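Side-chain contacts in cobalamin biosynthesis protein CobN (Mycobacterium tuberculosis, PDB 7C6O), which is the large, probably catalytic subunit of cobaltochelatase, the ligase that inserts cobalt into the corrin ring during aerobic cobalamin biosynthesis: residues S394-A397 with L398-M402; E807-Q810 with V811-A814. One frame throughout, in Å; residues are numbered along the deposited sequence.

Interaction 1. Residues S394-A397 with L398-M402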
loop_
_atom_site.group_PDB
_atom_site.type_symbol
_atom_site.label_atom_id
_atom_site.label_comp_id
_atom_site.label_asym_id
_atom_site.label_seq_id
_atom_site.Cartn_x
_atom_site.Cartn_y
_atom_site.Cartn_z
ATOM N N SER A 394 16.609 -9.800 -13.929
ATOM C CA SER A 394 16.918 -9.251 -12.612
ATOM C C SER A 394 17.470 -10.326 -11.684
ATOM O O SER A 394 18.398 -10.068 -10.907
ATOM C CB SER A 394 15.671 -8.611 -12.000
ATOM O OG SER A 394 15.205 -7.535 -12.795
ATOM N N ALA A 395 16.904 -11.534 -11.745
ATOM C CA ALA A 395 17.418 -12.634 -10.936
ATOM C C ALA A 395 18.849 -12.982 -11.323
ATOM O O ALA A 395 19.701 -13.196 -10.452
ATOM C CB ALA A 395 16.510 -13.856 -11.075
ATOM N N VAL A 396 19.134 -13.048 -12.627
ATOM C CA VAL A 396 20.497 -13.325 -13.077
ATOM C C VAL A 396 21.450 -12.258 -12.556
ATOM O O VAL A 396 22.508 -12.566 -11.992
ATOM C CB VAL A 396 20.550 -13.424 -14.612
ATOM C CG1 VAL A 396 21.995 -13.376 -15.101
ATOM C CG2 VAL A 396 19.870 -14.701 -15.087
ATOM N N ALA A 397 21.082 -10.985 -12.725
ATOM C CA ALA A 397 21.957 -9.897 -12.299
ATOM C C ALA A 397 22.174 -9.922 -10.792
ATOM O O ALA A 397 23.276 -9.634 -10.310
ATOM C CB ALA A 397 21.379 -8.552 -12.738
ATOM N N LEU A 398 21.135 -10.275 -10.030
ATOM C CA LEU A 398 21.288 -10.382 -8.583
ATOM C C LEU A 398 22.212 -11.537 -8.216
ATOM O O LEU A 398 23.108 -11.385 -7.378
ATOM C CB LEU A 398 19.921 -10.554 -7.919
ATOM C CG LEU A 398 19.950 -10.850 -6.417
ATOM C CD1 LEU A 398 20.564 -9.688 -5.650
ATOM C CD2 LEU A 398 18.554 -11.163 -5.895
ATOM N N LEU A 399 22.009 -12.701 -8.837
ATOM C CA LEU A 399 22.840 -13.861 -8.528
ATOM C C LEU A 399 24.294 -13.617 -8.916
ATOM O O LEU A 399 25.212 -14.043 -8.206
ATOM C CB LEU A 399 22.286 -15.100 -9.232
ATOM C CG LEU A 399 20.896 -15.503 -8.733
ATOM C CD1 LEU A 399 20.284 -16.627 -9.557
ATOM C CD2 LEU A 399 20.968 -15.886 -7.277
ATOM N N GLN A 400 24.521 -12.932 -10.040
ATOM C CA GLN A 400 25.885 -12.590 -10.435
ATOM C C GLN A 400 26.534 -11.655 -9.424
ATOM O O GLN A 400 27.707 -11.825 -9.072
ATOM C CB GLN A 400 25.884 -11.955 -11.827
ATOM C CG GLN A 400 25.555 -12.925 -12.944
ATOM C CD GLN A 400 25.392 -12.230 -14.278
ATOM O OE1 GLN A 400 25.269 -11.007 -14.340
ATOM N NE2 GLN A 400 25.390 -13.007 -15.355
ATOM N N ALA A 401 25.785 -10.660 -8.945
ATOM C CA ALA A 401 26.330 -9.746 -7.947
ATOM C C ALA A 401 26.593 -10.460 -6.628
ATOM O O ALA A 401 27.587 -10.175 -5.950
ATOM C CB ALA A 401 25.382 -8.570 -7.737
ATOM N N MET A 402 25.709 -11.388 -6.244
ATOM C CA MET A 402 25.933 -12.157 -5.023
ATOM C C MET A 402 27.186 -13.014 -5.135
ATOM O O MET A 402 27.984 -13.083 -4.191
ATOM C CB MET A 402 24.712 -13.025 -4.713
ATOM C CG MET A 402 23.507 -12.238 -4.229
ATOM S SD MET A 402 22.032 -13.255 -4.050
ATOM C CE MET A 402 22.497 -14.307 -2.676
#

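Interaction 2. Residues E807-Q810 with V811-A814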
loop_
_atom_site.group_PDB
_atom_site.type_symbol
_atom_site.label_atom_id
_atom_site.label_comp_id
_atom_site.label_asym_id
_atom_site.label_seq_id
_atom_site.Cartn_x
_atom_site.Cartn_y
_atom_site.Cartn_z
ATOM N N GLU A 807 20.342 -0.380 -6.855
ATOM C CA GLU A 807 19.244 -1.241 -6.418
ATOM C C GLU A 807 19.750 -2.599 -5.944
ATOM O O GLU A 807 19.319 -3.106 -4.902
ATOM C CB GLU A 807 18.233 -1.414 -7.551
ATOM C CG GLU A 807 17.356 -0.199 -7.791
ATOM C CD GLU A 807 16.608 -0.276 -9.108
ATOM O OE1 GLU A 807 16.799 -1.266 -9.850
ATOM O OE2 GLU A 807 15.834 0.657 -9.404
ATOM N N ILE A 808 20.656 -3.211 -6.705
ATOM C CA ILE A 808 21.176 -4.516 -6.312
ATOM C C ILE A 808 22.107 -4.375 -5.113
ATOM O O ILE A 808 22.118 -5.225 -4.214
ATOM C CB ILE A 808 21.866 -5.196 -7.508
ATOM C CG1 ILE A 808 20.820 -5.644 -8.532
ATOM C CG2 ILE A 808 22.698 -6.378 -7.049
ATOM C CD1 ILE A 808 21.402 -6.351 -9.739
ATOM N N GLU A 809 22.881 -3.289 -5.066
ATOM C CA GLU A 809 23.725 -3.043 -3.901
ATOM C C GLU A 809 22.889 -2.942 -2.632
ATOM O O GLU A 809 23.300 -3.425 -1.570
ATOM C CB GLU A 809 24.551 -1.773 -4.105
ATOM C CG GLU A 809 25.577 -1.519 -3.007
ATOM C CD GLU A 809 26.456 -2.731 -2.741
ATOM O OE1 GLU A 809 26.474 -3.215 -1.589
ATOM O OE2 GLU A 809 27.118 -3.207 -3.687
ATOM N N GLN A 810 21.699 -2.339 -2.724
ATOM C CA GLN A 810 20.860 -2.202 -1.538
ATOM C C GLN A 810 20.240 -3.532 -1.127
ATOM O O GLN A 810 19.992 -3.751 0.064
ATOM C CB GLN A 810 19.776 -1.149 -1.774
ATOM C CG GLN A 810 20.289 0.288 -1.770
ATOM C CD GLN A 810 20.754 0.754 -0.394
ATOM O OE1 GLN A 810 20.462 0.125 0.623
ATOM N NE2 GLN A 810 21.481 1.863 -0.362
ATOM N N VAL A 811 19.981 -4.428 -2.084
ATOM C CA VAL A 811 19.573 -5.784 -1.724
ATOM C C VAL A 811 20.692 -6.483 -0.962
ATOM O O VAL A 811 20.451 -7.168 0.039
ATOM C CB VAL A 811 19.158 -6.579 -2.976
ATOM C CG1 VAL A 811 18.931 -8.044 -2.626
ATOM C CG2 VAL A 811 17.906 -5.978 -3.601
ATOM N N LEU A 812 21.938 -6.306 -1.414
ATOM C CA LEU A 812 23.073 -6.890 -0.707
ATOM C C LEU A 812 23.246 -6.268 0.674
ATOM O O LEU A 812 23.564 -6.973 1.639
ATOM C CB LEU A 812 24.346 -6.726 -1.536
ATOM C CG LEU A 812 24.362 -7.456 -2.881
ATOM C CD1 LEU A 812 25.673 -7.224 -3.620
ATOM C CD2 LEU A 812 24.116 -8.941 -2.679
ATOM N N ARG A 813 23.047 -4.950 0.791
ATOM C CA ARG A 813 23.108 -4.313 2.104
ATOM C C ARG A 813 22.036 -4.869 3.030
ATOM O O ARG A 813 22.289 -5.106 4.218
ATOM C CB ARG A 813 22.959 -2.795 1.972
ATOM C CG ARG A 813 24.122 -2.093 1.283
ATOM C CD ARG A 813 24.030 -0.568 1.421
ATOM N NE ARG A 813 24.176 -0.124 2.808
ATOM C CZ ARG A 813 23.216 0.462 3.520
ATOM N NH1 ARG A 813 22.029 0.698 2.978
ATOM N NH2 ARG A 813 23.447 0.824 4.776
ATOM N N ALA A 814 20.827 -5.083 2.503
ATOM C CA ALA A 814 19.749 -5.627 3.321
ATOM C C ALA A 814 20.059 -7.051 3.762
ATOM O O ALA A 814 19.768 -7.429 4.904
ATOM C CB ALA A 814 18.429 -5.574 2.552
#

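Interaction 1. Residues S394-A397 with L398-M402
Val396 and Gln400, one helical turn apart, make the side-chain contact of this segment pair. The two side chains run obliquely across each other, and CG1 of Val396 lies over the face of the Gln400 carboxamide, above its nitrogen end, 3.4 Å from NE2. Val396 offers this methyl because CG1 stands anti to the backbone N (chi1 166°). Gln400 CG, beside its own backbone N, passes 3.2 Å from Val396 O, and the chain runs on extended from there. Leu399 likewise has CG beside its backbone N (chi1 -65°), which brings the aliphatic stem close alongside the carbonyl one turn back, CG 3.1 Å from Ala395 O.

The backbone bonds are those of a regular alpha-helix, i to i+4, within helix 391-405, which packs against helices 420-431 and 807-815 and strand 369-373. Gln400 N donates to Val396 O at 2.8 Å, Leu399 N to Ala395 O at 2.9 Å with an N-H...O angle of 165°, and Ala401 N to Ala397 O at 3.0 Å. Two acceptors in the following loop, Val415 O and Asn418 OD1, hold Gln400 NE2 and help fix the rotation of the carboxamide. Ser394 OG is hydrogen-bonded to Asp390 O and Leu704 N.

Apolar contacts lead outward from the helix. Leu399 touches Leu423 of helix 420-431 and Val415, while Leu398 turns its branch to another side, onto Leu371 of strand 369-373.

Interaction 2. Residues E807-Q810 with V811-A814
Gln810 and Arg813 are joined side chain to side chain, three residues apart on helix 807-815. Arg813 NH1 donates to Gln810 OE1 at 2.9 Å, a somewhat bent bond with an N-H...O angle of 146°. The oxygen lies at the edge of the guanidinium, in its plane, yet the amide itself is turned steeply, the two planes standing 79° apart. Both side chains run the same way, side by side, so the aliphatic part of Arg813 is also near the amide, with CD 3.7 Å from Gln810 OE1. Bends at chi2 of Gln810 (-69°) and at chi3 of Arg813 help bring the two ends together.

Glu809 approaches Arg813 differently. Its side chain crosses that of Arg813 at about a right angle, and OE1 reaches the aliphatic stem, 3.9 Å from Arg813 CG, while staying 5.8 Å from Arg813 NE. The carboxylate instead forms a salt bridge through OE2 with Arg405. Beneath these groups, Arg813 N bonds to Glu809 O at 2.8 Å and Ala814 N to Gln810 O at 2.9 Å, the i to i+4 pattern of an alpha-helix.

Further out, the guanidinium is anchored at both terminal nitrogens: NH2 forms a salt bridge with Asp280, and NH1 also donates to Phe819 O. At the start of the helix, the Glu807 carboxylate is gripped by Thr838, His702 and the backbone nitrogens of Gly705 and Leu613. Helix 807-815 lies against helix 391-405 through Ile808, Val811 and Leu812, against strand 608-612 through Gln810 and Val811 on Val610, and against strand 586-591 through Val811 on Pro589 and Ala814 on Ile587.

Overall arrangement
Interactions 1 and 2 lie on two helices far apart in sequence that pack directly on each other, their centres about 11 Å apart. Ile808 sits against two alanines of helix 391-405, its CG2 3.5 Å from Ala401 CB and its CD1 3.7 Å from Ala397 CB. Elsewhere in the interface, Met402 CG meets Leu812 CD2 at 3.7 Å, and Leu398 CD1 meets Val811 CG1 at 3.8 Å. Both helices also rest on one mixed sheet, interaction 1 on strand 369-373 and interaction 2 on strands 586-591 and 608-612. Leu704 touches both, bonding to Ser394 through its backbone and contacting Glu807. Neither interaction includes Asp125 or Ser127, the sodium ligands.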